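Local coordinates for carbamate kinase (Mycoplasma penetrans, PDB 4AXS), which probably catalyses the reversible transfer of a phosphate group between carbamoyl phosphate and ADP, yielding ATP and carbamate, at residues Asp194-Asn199 with Cys206-Gly211; Met102-Ile107 with Gly212-Ile217; Val64-Gly69 with Tyr109-Ala114; Pro185-Phe190 with Gly228-Asp233. All blocks are in the same frame, centred on the assembly; numbering follows the deposited sequence.

Overall arrangement
The four contacts form a connected series through the core of an amino acid kinase fold. Contacts 1 and 3 have centres about 11 Å apart. Backbone pairing of Val208 with Val66 and of Gly211 with His68 joins them. Contacts 2 and 3 both use helix 96-121, and their centres are about 13 Å apart. The glycine-rich chain 209-213 runs from contact 1 into contact 2. Contact 4 lies about 11 Å from contact 2, centre to centre, and Ile230 touches Gly212, Gly213 and Pro215. It holds a sulfate, probably from the crystallisation liquor, at Lys232 and Gly33. Gly69 of contact 3 also packs on Lys232. Contacts 1, 2 and 3 also meet the second subunit.

Contact 1 of 4, residues Asp194-Asn199 with Cys206-Gly211; sequences DAIKQN and CIVGGG
Ile196 and Val208 point their side chains at each other, tip to tip, where a helix packs against the strand that follows it. The helix is 193-201 and the strand 205-207, both in the alpha/beta core of the amino acid kinase fold. Methyl CG2 of Ile196 lies 3.6 Å from CG1 of Val208. CD1 of Ile196 also approaches Val208 CG1, at 4.1 Å. CG2 reaches forward because it stands anti to the helix backbone N, while CG1 lies beside that N (chi1 -45°). One methyl of Val208 thus meets both methyls of the isoleucine, CG2 more closely.

A second pair lies one helical turn further on. Cys206 directs its thiol at Asn199, and the sulfur touches the root of that side chain instead of its amide. The amide of Asn199 has another task. Its OD1 is hydrogen-bonded to ND2 of Asn199 of the second subunit, so this helix face also serves the dimer interface. Phe131 touches Asn199, Cys206 and Val208.

No hydrogen bond links the two segments. The strand side is held by backbone pairing instead: Cys206 and Val208 bond to Val66, and Ile207 to Leu129 and Phe131. At the Asn199 end, SG of Cys206 comes to 3.7 Å from CB and 3.9 Å from the carbonyl carbon C of Asn199.

Contact 2 of 4, residues Met102-Ile107 with Gly212-Ile217; sequences MSQGYI and GGIPTI
Gln104 reaches Ile214 with CG anti to its own carbonyl carbon (chi1 -77°) and the chain extended beyond CG (chi2 -175°). This carries the amide away from helix 96-121 toward the start of strand 214-218. Ile214 also holds its CG1 anti to its carbonyl carbon, beside the backbone N. The two side chains then pass at a slant.

The touching atom of the glutamine is NE2. NE2 of Gln104 lies 3.6 Å from CG1 of Ile214 and 4.1 Å from its CD1. The same Gln104 NE2 is 3.9 Å from CA of Gly213. These are van der Waals contacts, and no hydrogen bond crosses between the segments. The amide is nevertheless satisfied elsewhere. OE1 accepts from the backbone N of Thr133, and NE2 also has a hydrogen-bonding partner outside both segments. The bond to Thr133 helps fix the rotation of the amide. Ile214 pairs by its backbone with Thr133 too, so one residue serves both sides of the contact.

Further along the strand, Thr216 OG1 donates to the carbonyl O of Ile214 at 3.0 Å. The hydroxyl sits above the carbonyl plane, 43° out of it. Gln134 NE2 bonds to the same OG1.

The contact is small and buried. It joins helix 96-121 to the four-stranded mixed sheet in which 214-218 runs parallel to 134-137 and antiparallel to 223-225. Helix 71-83 covers Met102 and Tyr106 on the helix side, and Tyr109 of the second subunit packs on Ile214.

Contact 3 of 4, residues Val64-Gly69 with Tyr109-Ala114; sequences VIVGHG and YHMLTA
Met111 spans two residues of strand 64-68, meeting Val66 with its methyl and His68 with its sulfur. The apolar part is CE of Met111 against CG1 of Val66, at 3.5 Å. A bend at the end of the methionine (chi3 69°) turns CE back toward the valine.

The second interaction is of the Met-aromatic kind. SD of Met111 lies 3.5 Å from CD2 of His68 and 4.2 Å from the ring centroid. It approaches obliquely, 45° off the ring normal.

Hydrogen bonds hold the imidazole at both nitrogens. ND1 of His68 donates to the carbonyl O of Gly69 at 2.9 Å, nearly straight and close to the ring plane. NE2 is hydrogen-bonded to Tyr130 OH. Together they fix how the ring is presented to the sulfur.

The contact packs helix 96-121 on the central sheet of the amino acid kinase fold. Strand 64-68 pairs with 27-31 on one side, and Val66 also bonds to Cys206 and Val208, joining it to the 205-207 chain. Helix 96-121 runs roughly antiparallel to it here, at 147°, with the local axes 10.9 Å apart. Ile207 touches both Val66 and Met111, and Ile54 of helix 48-59 packs on Val66.

Contact 4 of 4, residues Pro185-Phe190 with Gly228-Asp233; sequences PIPVDF and GVIDKD. With SO4 (sulfate ion), chain B.
Ile230 packs against Pro187 and Pro185, just ahead of the N-terminus of helix 232-242 in the amino acid kinase fold. Pro187 is at the start of an edge strand, 187-190, and Pro185 lies in the loop before it. In that strand Val188 and Asp189 form a classic beta bulge opposite Ile136. From CB the side chain divides. The CG2 methyl of Ile230 stands anti to the backbone N and meets CG of Pro187 at 3.5 Å. The two side chains slide past each other in opposite directions. CG2 of Ile230 also lies 3.5 Å from the carbonyl O of Gly212. The other branch starts with CG1, set beside the backbone N (chi1 -70°). CG1 of Ile230 makes a looser approach to CD of Pro185, at 4.4 Å. Beyond it, the terminal CD1 of Ile230 comes to 3.7 Å from CA of Pro215. CG2 thus lies between Pro187 and Gly212, while CD1 reaches Pro215.

Asp231 follows as the N-cap of the helix. Its OD1 accepts a weak capping bond from Asp233 N and a hydrogen bond from Phe234 N. Lys232 then turns its chain, bent at chi2 and chi4, toward a sulfate. NZ of Lys232 also forms a salt bridge with Asp233 OD1 at 2.9 Å, met from above the carboxylate plane. The anion is probably from the crystallisation liquor and is bound by Gly33 N as well. NZ of Lys232 donates to sulfate O4 at 3.2 Å.

Contact 1 of 4, residues Asp194-Asn199 with Cys206-Gly211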
loop_
_atom_site.group_PDB
_atom_site.type_symbol
_atom_site.label_atom_id
_atom_site.label_comp_id
_atom_site.label_asym_id
_atom_site.label_seq_id
_atom_site.Cartn_x
_atom_site.Cartn_y
_atom_site.Cartn_z
ATOM N N ASP A 194 16.014 -1.449 5.313
ATOM C CA ASP A 194 16.495 -1.548 6.678
ATOM C C ASP A 194 15.402 -2.049 7.616
ATOM O O ASP A 194 15.578 -3.072 8.282
ATOM C CB ASP A 194 17.075 -0.217 7.144
ATOM C CG ASP A 194 18.557 -0.119 6.865
ATOM O OD1 ASP A 194 19.207 -1.179 6.895
ATOM O OD2 ASP A 194 19.073 0.990 6.596
ATOM N N ALA A 195 14.268 -1.355 7.632
ATOM C CA ALA A 195 13.145 -1.727 8.491
ATOM C C ALA A 195 12.437 -2.988 8.025
ATOM O O ALA A 195 11.940 -3.774 8.837
ATOM C CB ALA A 195 12.146 -0.570 8.610
ATOM N N ILE A 196 12.393 -3.184 6.711
ATOM C CA ILE A 196 11.777 -4.379 6.167
ATOM C C ILE A 196 12.540 -5.636 6.578
ATOM O O ILE A 196 11.936 -6.618 7.003
ATOM C CB ILE A 196 11.680 -4.344 4.635
ATOM C CG1 ILE A 196 11.180 -2.991 4.144
ATOM C CG2 ILE A 196 10.739 -5.433 4.139
ATOM C CD1 ILE A 196 11.199 -2.887 2.626
ATOM N N LYS A 197 13.861 -5.622 6.458
ATOM C CA LYS A 197 14.619 -6.821 6.813
ATOM C C LYS A 197 14.414 -7.161 8.280
ATOM O O LYS A 197 14.315 -8.330 8.645
ATOM C CB LYS A 197 16.116 -6.693 6.475
ATOM C CG LYS A 197 16.827 -8.056 6.252
ATOM C CD LYS A 197 17.657 -8.502 7.458
ATOM C CE LYS A 197 19.117 -8.085 7.297
ATOM N NZ LYS A 197 19.270 -6.715 6.710
ATOM N N GLN A 198 14.323 -6.140 9.120
ATOM C CA GLN A 198 14.046 -6.379 10.531
ATOM C C GLN A 198 12.694 -7.051 10.782
ATOM O O GLN A 198 12.613 -7.992 11.567
ATOM C CB GLN A 198 14.160 -5.097 11.343
ATOM C CG GLN A 198 14.246 -5.345 12.835
ATOM C CD GLN A 198 15.310 -4.482 13.493
ATOM O OE1 GLN A 198 16.495 -4.576 13.153
ATOM N NE2 GLN A 198 14.894 -3.628 14.436
ATOM N N ASN A 199 11.632 -6.586 10.131
ATOM C CA ASN A 199 10.357 -7.282 10.260
ATOM C C ASN A 199 10.479 -8.756 9.859
ATOM O O ASN A 199 9.811 -9.622 10.424
ATOM C CB ASN A 199 9.260 -6.585 9.454
ATOM C CG ASN A 199 8.784 -5.294 10.108
ATOM O OD1 ASN A 199 8.936 -4.210 9.548
ATOM N ND2 ASN A 199 8.211 -5.408 11.296
ATOM N N CYS A 206 6.313 -10.766 5.324
ATOM C CA CYS A 206 6.336 -9.443 4.716
ATOM C C CYS A 206 6.147 -9.451 3.207
ATOM O O CYS A 206 6.904 -10.089 2.489
ATOM C CB CYS A 206 7.686 -8.787 4.983
ATOM S SG CYS A 206 8.206 -8.768 6.687
ATOM N N ILE A 207 5.169 -8.686 2.728
ATOM C CA ILE A 207 4.933 -8.559 1.295
ATOM C C ILE A 207 5.528 -7.254 0.796
ATOM O O ILE A 207 5.152 -6.175 1.255
ATOM C CB ILE A 207 3.437 -8.624 0.958
ATOM C CG1 ILE A 207 2.783 -9.802 1.684
ATOM C CG2 ILE A 207 3.237 -8.720 -0.544
ATOM C CD1 ILE A 207 1.278 -9.838 1.559
ATOM N N VAL A 208 6.468 -7.364 -0.140
ATOM C CA VAL A 208 7.183 -6.203 -0.660
ATOM C C VAL A 208 7.462 -6.306 -2.153
ATOM O O VAL A 208 7.218 -7.349 -2.783
ATOM C CB VAL A 208 8.529 -6.026 0.036
ATOM C CG1 VAL A 208 8.332 -5.613 1.482
ATOM C CG2 VAL A 208 9.337 -7.306 -0.058
ATOM N N GLY A 209 7.988 -5.220 -2.714
ATOM C CA GLY A 209 8.349 -5.179 -4.126
ATOM C C GLY A 209 7.171 -5.432 -5.052
ATOM O O GLY A 209 7.328 -6.054 -6.117
ATOM N N GLY A 210 5.988 -4.960 -4.648
ATOM C CA GLY A 210 4.794 -5.103 -5.465
ATOM C C GLY A 210 5.017 -4.469 -6.825
ATOM O O GLY A 210 5.402 -3.309 -6.907
ATOM N N GLY A 211 4.818 -5.240 -7.892
ATOM C CA GLY A 211 5.054 -4.760 -9.241
ATOM C C GLY A 211 6.471 -4.266 -9.436
ATOM O O GLY A 211 6.757 -3.527 -10.376
#

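Contact 2 of 4, residues Met102-Ile107 with Gly212-Ile217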
loop_
_atom_site.group_PDB
_atom_site.type_symbol
_atom_site.label_atom_id
_atom_site.label_comp_id
_atom_site.label_asym_id
_atom_site.label_seq_id
_atom_site.Cartn_x
_atom_site.Cartn_y
_atom_site.Cartn_z
ATOM N N MET A 102 -1.405 2.607 -6.920
ATOM C CA MET A 102 -2.724 2.009 -6.808
ATOM C C MET A 102 -2.663 0.512 -7.066
ATOM O O MET A 102 -3.415 -0.263 -6.469
ATOM C CB MET A 102 -3.676 2.659 -7.810
ATOM C CG MET A 102 -3.734 4.174 -7.721
ATOM S SD MET A 102 -4.802 4.834 -9.005
ATOM C CE MET A 102 -4.624 6.608 -8.741
ATOM N N SER A 103 -1.773 0.096 -7.960
ATOM C CA SER A 103 -1.682 -1.327 -8.266
ATOM C C SER A 103 -1.204 -2.108 -7.047
ATOM O O SER A 103 -1.704 -3.198 -6.784
ATOM C CB SER A 103 -0.779 -1.591 -9.470
ATOM O OG SER A 103 0.583 -1.385 -9.153
ATOM N N GLN A 104 -0.261 -1.532 -6.297
ATOM C CA GLN A 104 0.268 -2.178 -5.093
ATOM C C GLN A 104 -0.787 -2.346 -4.003
ATOM O O GLN A 104 -0.891 -3.407 -3.389
ATOM C CB GLN A 104 1.459 -1.404 -4.527
ATOM C CG GLN A 104 2.757 -1.616 -5.294
ATOM C CD GLN A 104 3.944 -0.942 -4.647
ATOM O OE1 GLN A 104 4.258 -1.182 -3.490
ATOM N NE2 GLN A 104 4.630 -0.117 -5.407
ATOM N N GLY A 105 -1.575 -1.298 -3.767
ATOM C CA GLY A 105 -2.582 -1.345 -2.729
ATOM C C GLY A 105 -3.778 -2.161 -3.167
ATOM O O GLY A 105 -4.507 -2.742 -2.344
ATOM N N TYR A 106 -3.988 -2.209 -4.476
ATOM C CA TYR A 106 -5.037 -3.057 -5.009
ATOM C C TYR A 106 -4.622 -4.515 -4.794
ATOM O O TYR A 106 -5.361 -5.302 -4.200
ATOM C CB TYR A 106 -5.293 -2.718 -6.476
ATOM C CG TYR A 106 -6.066 -3.762 -7.260
ATOM C CD1 TYR A 106 -7.248 -4.302 -6.759
ATOM C CD2 TYR A 106 -5.615 -4.192 -8.520
ATOM C CE1 TYR A 106 -7.959 -5.250 -7.479
ATOM C CE2 TYR A 106 -6.318 -5.130 -9.241
ATOM C CZ TYR A 106 -7.492 -5.659 -8.714
ATOM O OH TYR A 106 -8.203 -6.600 -9.424
ATOM N N ILE A 107 -3.415 -4.864 -5.208
ATOM C CA ILE A 107 -2.970 -6.237 -5.045
ATOM C C ILE A 107 -2.629 -6.589 -3.592
ATOM O O ILE A 107 -2.915 -7.694 -3.130
ATOM C CB ILE A 107 -1.764 -6.555 -5.964
ATOM C CG1 ILE A 107 -2.149 -6.361 -7.438
ATOM C CG2 ILE A 107 -1.270 -7.973 -5.715
ATOM C CD1 ILE A 107 -1.009 -5.917 -8.314
ATOM N N GLY A 212 7.360 -4.668 -8.535
ATOM C CA GLY A 212 8.750 -4.256 -8.605
ATOM C C GLY A 212 9.052 -2.936 -7.910
ATOM O O GLY A 212 10.181 -2.439 -7.952
ATOM N N GLY A 213 8.041 -2.359 -7.270
ATOM C CA GLY A 213 8.216 -1.092 -6.589
ATOM C C GLY A 213 8.130 0.054 -7.576
ATOM O O GLY A 213 8.296 -0.145 -8.779
ATOM N N ILE A 214 7.859 1.250 -7.067
ATOM C CA ILE A 214 7.754 2.431 -7.898
ATOM C C ILE A 214 9.145 2.986 -8.154
ATOM O O ILE A 214 9.875 3.306 -7.217
ATOM C CB ILE A 214 6.892 3.521 -7.191
ATOM C CG1 ILE A 214 5.454 3.041 -6.990
ATOM C CG2 ILE A 214 6.934 4.856 -7.950
ATOM C CD1 ILE A 214 4.701 3.894 -6.009
ATOM N N PRO A 215 9.517 3.104 -9.433
ATOM C CA PRO A 215 10.803 3.689 -9.840
ATOM C C PRO A 215 11.046 5.027 -9.128
ATOM O O PRO A 215 10.274 5.974 -9.315
ATOM C CB PRO A 215 10.618 3.943 -11.337
ATOM C CG PRO A 215 9.510 3.043 -11.762
ATOM C CD PRO A 215 8.640 2.798 -10.575
ATOM N N THR A 216 12.107 5.102 -8.330
ATOM C CA THR A 216 12.420 6.315 -7.585
ATOM C C THR A 216 13.895 6.691 -7.693
ATOM O O THR A 216 14.767 5.948 -7.235
ATOM C CB THR A 216 12.093 6.142 -6.099
ATOM O OG1 THR A 216 10.692 5.878 -5.946
ATOM C CG2 THR A 216 12.468 7.406 -5.318
ATOM N N ILE A 217 14.179 7.852 -8.276
ATOM C CA ILE A 217 15.560 8.332 -8.326
ATOM C C ILE A 217 15.912 9.242 -7.145
ATOM O O ILE A 217 15.035 9.693 -6.405
ATOM C CB ILE A 217 15.898 9.032 -9.661
ATOM C CG1 ILE A 217 15.291 10.433 -9.715
ATOM C CG2 ILE A 217 15.458 8.171 -10.857
ATOM C CD1 ILE A 217 15.660 11.193 -10.985
#

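Contact 3 of 4, residues Val64-Gly69 with Tyr109-Ala114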
loop_
_atom_site.group_PDB
_atom_site.type_symbol
_atom_site.label_atom_id
_atom_site.label_comp_id
_atom_site.label_asym_id
_atom_site.label_seq_id
_atom_site.Cartn_x
_atom_site.Cartn_y
_atom_site.Cartn_z
ATOM N N VAL A 64 9.121 -16.935 4.788
ATOM C CA VAL A 64 8.734 -16.594 3.421
ATOM C C VAL A 64 8.529 -15.094 3.264
ATOM O O VAL A 64 7.587 -14.520 3.815
ATOM C CB VAL A 64 7.439 -17.322 2.965
ATOM C CG1 VAL A 64 7.121 -16.993 1.507
ATOM C CG2 VAL A 64 7.553 -18.830 3.161
ATOM N N ILE A 65 9.429 -14.466 2.516
ATOM C CA ILE A 65 9.268 -13.085 2.093
ATOM C C ILE A 65 8.488 -13.094 0.781
ATOM O O ILE A 65 8.863 -13.780 -0.164
ATOM C CB ILE A 65 10.624 -12.436 1.856
ATOM C CG1 ILE A 65 11.428 -12.389 3.160
ATOM C CG2 ILE A 65 10.448 -11.033 1.281
ATOM C CD1 ILE A 65 11.897 -13.728 3.684
ATOM N N VAL A 66 7.392 -12.346 0.720
ATOM C CA VAL A 66 6.515 -12.435 -0.448
ATOM C C VAL A 66 6.549 -11.209 -1.361
ATOM O O VAL A 66 6.682 -10.076 -0.890
ATOM C CB VAL A 66 5.074 -12.752 -0.035
ATOM C CG1 VAL A 66 4.217 -12.947 -1.263
ATOM C CG2 VAL A 66 5.051 -13.998 0.830
ATOM N N GLY A 67 6.435 -11.455 -2.667
ATOM C CA GLY A 67 6.481 -10.414 -3.680
ATOM C C GLY A 67 5.603 -10.768 -4.866
ATOM O O GLY A 67 5.113 -11.888 -4.953
ATOM N N HIS A 68 5.395 -9.820 -5.778
ATOM C CA HIS A 68 4.476 -10.025 -6.897
ATOM C C HIS A 68 4.672 -8.992 -7.992
ATOM O O HIS A 68 5.126 -7.877 -7.733
ATOM C CB HIS A 68 3.023 -9.963 -6.420
ATOM C CG HIS A 68 2.595 -8.597 -5.972
ATOM N ND1 HIS A 68 2.126 -7.639 -6.845
ATOM C CD2 HIS A 68 2.565 -8.034 -4.742
ATOM C CE1 HIS A 68 1.846 -6.537 -6.177
ATOM N NE2 HIS A 68 2.098 -6.752 -4.899
ATOM N N GLY A 69 4.317 -9.366 -9.217
ATOM C CA GLY A 69 4.379 -8.449 -10.337
ATOM C C GLY A 69 3.052 -7.742 -10.482
ATOM O O GLY A 69 2.134 -7.964 -9.685
ATOM N N TYR A 109 -3.887 -5.659 -0.949
ATOM C CA TYR A 109 -5.120 -5.951 -0.256
ATOM C C TYR A 109 -5.530 -7.417 -0.419
ATOM O O TYR A 109 -5.780 -8.121 0.574
ATOM C CB TYR A 109 -6.215 -4.998 -0.738
ATOM C CG TYR A 109 -7.619 -5.461 -0.471
ATOM C CD1 TYR A 109 -7.999 -5.925 0.784
ATOM C CD2 TYR A 109 -8.580 -5.405 -1.468
ATOM C CE1 TYR A 109 -9.308 -6.339 1.030
ATOM C CE2 TYR A 109 -9.878 -5.806 -1.236
ATOM C CZ TYR A 109 -10.237 -6.273 0.007
ATOM O OH TYR A 109 -11.528 -6.677 0.216
ATOM N N HIS A 110 -5.596 -7.883 -1.666
ATOM C CA HIS A 110 -5.996 -9.268 -1.914
ATOM C C HIS A 110 -5.012 -10.273 -1.301
ATOM O O HIS A 110 -5.412 -11.227 -0.644
ATOM C CB HIS A 110 -6.187 -9.525 -3.404
ATOM C CG HIS A 110 -7.497 -9.031 -3.939
ATOM N ND1 HIS A 110 -7.626 -8.499 -5.209
ATOM C CD2 HIS A 110 -8.731 -9.012 -3.396
ATOM C CE1 HIS A 110 -8.886 -8.164 -5.413
ATOM N NE2 HIS A 110 -9.581 -8.460 -4.329
ATOM N N MET A 111 -3.725 -10.043 -1.485
ATOM C CA MET A 111 -2.733 -10.897 -0.857
ATOM C C MET A 111 -2.808 -10.880 0.676
ATOM O O MET A 111 -2.764 -11.940 1.304
ATOM C CB MET A 111 -1.322 -10.561 -1.370
ATOM C CG MET A 111 -1.190 -10.765 -2.893
ATOM S SD MET A 111 0.476 -10.589 -3.566
ATOM C CE MET A 111 1.245 -12.047 -2.878
ATOM N N LEU A 112 -2.951 -9.690 1.269
ATOM C CA LEU A 112 -2.976 -9.553 2.725
ATOM C C LEU A 112 -4.092 -10.361 3.371
ATOM O O LEU A 112 -3.883 -11.016 4.389
ATOM C CB LEU A 112 -3.120 -8.096 3.124
ATOM C CG LEU A 112 -2.496 -7.735 4.467
ATOM C CD1 LEU A 112 -1.045 -8.205 4.498
ATOM C CD2 LEU A 112 -2.593 -6.228 4.681
ATOM N N THR A 113 -5.284 -10.317 2.792
ATOM C CA THR A 113 -6.354 -11.165 3.298
ATOM C C THR A 113 -5.952 -12.631 3.158
ATOM O O THR A 113 -5.833 -13.362 4.149
ATOM C CB THR A 113 -7.669 -10.972 2.525
ATOM O OG1 THR A 113 -8.138 -9.630 2.678
ATOM C CG2 THR A 113 -8.726 -11.913 3.051
ATOM N N ALA A 114 -5.725 -13.042 1.910
ATOM C CA ALA A 114 -5.575 -14.447 1.567
ATOM C C ALA A 114 -4.490 -15.152 2.369
ATOM O O ALA A 114 -4.693 -16.265 2.869
ATOM C CB ALA A 114 -5.329 -14.595 0.089
#

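Contact 4 of 4, residues Pro185-Phe190 with Gly228-Asp233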
loop_
_atom_site.group_PDB
_atom_site.type_symbol
_atom_site.label_atom_id
_atom_site.label_comp_id
_atom_site.label_asym_id
_atom_site.label_seq_id
_atom_site.Cartn_x
_atom_site.Cartn_y
_atom_site.Cartn_z
ATOM N N PRO A 185 14.600 0.312 -15.401
ATOM C CA PRO A 185 15.813 0.563 -14.617
ATOM C C PRO A 185 16.249 -0.625 -13.761
ATOM O O PRO A 185 15.443 -1.497 -13.426
ATOM C CB PRO A 185 15.399 1.717 -13.689
ATOM C CG PRO A 185 14.262 2.367 -14.366
ATOM C CD PRO A 185 13.534 1.275 -15.090
ATOM N N ILE A 186 17.528 -0.630 -13.399
ATOM C CA ILE A 186 18.079 -1.597 -12.465
ATOM C C ILE A 186 17.928 -1.123 -11.010
ATOM O O ILE A 186 18.332 -0.009 -10.661
ATOM C CB ILE A 186 19.560 -1.842 -12.772
ATOM C CG1 ILE A 186 19.702 -2.514 -14.136
ATOM C CG2 ILE A 186 20.211 -2.676 -11.677
ATOM C CD1 ILE A 186 19.079 -3.890 -14.207
ATOM N N PRO A 187 17.356 -1.985 -10.161
ATOM C CA PRO A 187 17.032 -1.729 -8.761
ATOM C C PRO A 187 18.232 -1.774 -7.815
ATOM O O PRO A 187 18.755 -2.857 -7.567
ATOM C CB PRO A 187 16.079 -2.878 -8.413
ATOM C CG PRO A 187 15.677 -3.471 -9.715
ATOM C CD PRO A 187 16.844 -3.288 -10.600
ATOM N N VAL A 188 18.623 -0.627 -7.255
ATOM C CA VAL A 188 19.761 -0.557 -6.337
ATOM C C VAL A 188 19.388 -0.668 -4.849
ATOM O O VAL A 188 20.138 -1.245 -4.059
ATOM C CB VAL A 188 20.614 0.683 -6.609
ATOM C CG1 VAL A 188 20.873 0.789 -8.104
ATOM C CG2 VAL A 188 19.914 1.918 -6.123
ATOM N N ASP A 189 18.245 -0.109 -4.464
ATOM C CA ASP A 189 17.631 -0.470 -3.180
ATOM C C ASP A 189 16.228 0.083 -2.967
ATOM O O ASP A 189 15.505 0.344 -3.918
ATOM C CB ASP A 189 18.526 -0.170 -1.966
ATOM C CG ASP A 189 18.742 1.297 -1.748
ATOM O OD1 ASP A 189 19.020 1.990 -2.747
ATOM O OD2 ASP A 189 18.646 1.748 -0.582
ATOM N N PHE A 190 15.840 0.226 -1.705
ATOM C CA PHE A 190 14.433 0.414 -1.389
ATOM C C PHE A 190 14.243 1.231 -0.133
ATOM O O PHE A 190 15.001 1.098 0.817
ATOM C CB PHE A 190 13.748 -0.954 -1.258
ATOM C CG PHE A 190 14.183 -1.950 -2.308
ATOM C CD1 PHE A 190 13.618 -1.927 -3.579
ATOM C CD2 PHE A 190 15.169 -2.896 -2.032
ATOM C CE1 PHE A 190 14.014 -2.843 -4.556
ATOM C CE2 PHE A 190 15.577 -3.825 -3.019
ATOM C CZ PHE A 190 15.000 -3.786 -4.274
ATOM N N GLY A 228 7.821 4.668 -15.446
ATOM C CA GLY A 228 8.572 3.532 -15.919
ATOM C C GLY A 228 8.300 2.360 -15.007
ATOM O O GLY A 228 7.526 2.465 -14.048
ATOM N N VAL A 229 8.936 1.237 -15.311
ATOM C CA VAL A 229 8.742 0.031 -14.531
ATOM C C VAL A 229 10.068 -0.568 -14.085
ATOM O O VAL A 229 11.146 -0.176 -14.530
ATOM C CB VAL A 229 7.993 -1.043 -15.331
ATOM C CG1 VAL A 229 6.668 -0.506 -15.829
ATOM C CG2 VAL A 229 8.855 -1.530 -16.480
ATOM N N ILE A 230 9.964 -1.534 -13.191
ATOM C CA ILE A 230 11.109 -2.251 -12.710
ATOM C C ILE A 230 10.669 -3.680 -12.763
ATOM O O ILE A 230 9.567 -4.002 -12.323
ATOM C CB ILE A 230 11.431 -1.843 -11.282
ATOM C CG1 ILE A 230 11.958 -0.404 -11.289
ATOM C CG2 ILE A 230 12.411 -2.819 -10.661
ATOM C CD1 ILE A 230 11.995 0.235 -9.959
ATOM N N ASP A 231 11.507 -4.523 -13.358
ATOM C CA ASP A 231 11.214 -5.932 -13.494
ATOM C C ASP A 231 11.127 -6.544 -12.092
ATOM O O ASP A 231 12.084 -6.482 -11.314
ATOM C CB ASP A 231 12.309 -6.592 -14.324
ATOM C CG ASP A 231 12.106 -8.083 -14.478
ATOM O OD1 ASP A 231 12.334 -8.817 -13.491
ATOM O OD2 ASP A 231 11.695 -8.507 -15.580
ATOM N N LYS A 232 9.967 -7.113 -11.772
ATOM C CA LYS A 232 9.714 -7.646 -10.446
ATOM C C LYS A 232 10.696 -8.755 -10.053
ATOM O O LYS A 232 11.038 -8.896 -8.874
ATOM C CB LYS A 232 8.256 -8.117 -10.314
ATOM C CG LYS A 232 7.873 -9.344 -11.159
ATOM C CD LYS A 232 8.054 -10.633 -10.377
ATOM C CE LYS A 232 7.172 -11.740 -10.923
ATOM N NZ LYS A 232 7.599 -12.200 -12.280
ATOM N N ASP A 233 11.160 -9.538 -11.027
ATOM C CA ASP A 233 12.148 -10.581 -10.714
ATOM C C ASP A 233 13.484 -9.968 -10.237
ATOM O O ASP A 233 13.996 -10.335 -9.188
ATOM C CB ASP A 233 12.306 -11.573 -11.883
ATOM C CG ASP A 233 10.983 -12.284 -12.243
ATOM O OD1 ASP A 233 10.308 -12.823 -11.337
ATOM O OD2 ASP A 233 10.625 -12.312 -13.446
HETATM S S SO4 B . 4.873 -9.426 -14.457
HETATM O O1 SO4 B . 5.036 -7.981 -14.628
HETATM O O2 SO4 B . 3.966 -9.614 -13.326
HETATM O O3 SO4 B . 4.286 -10.070 -15.640
HETATM O O4 SO4 B . 6.173 -10.078 -14.236
#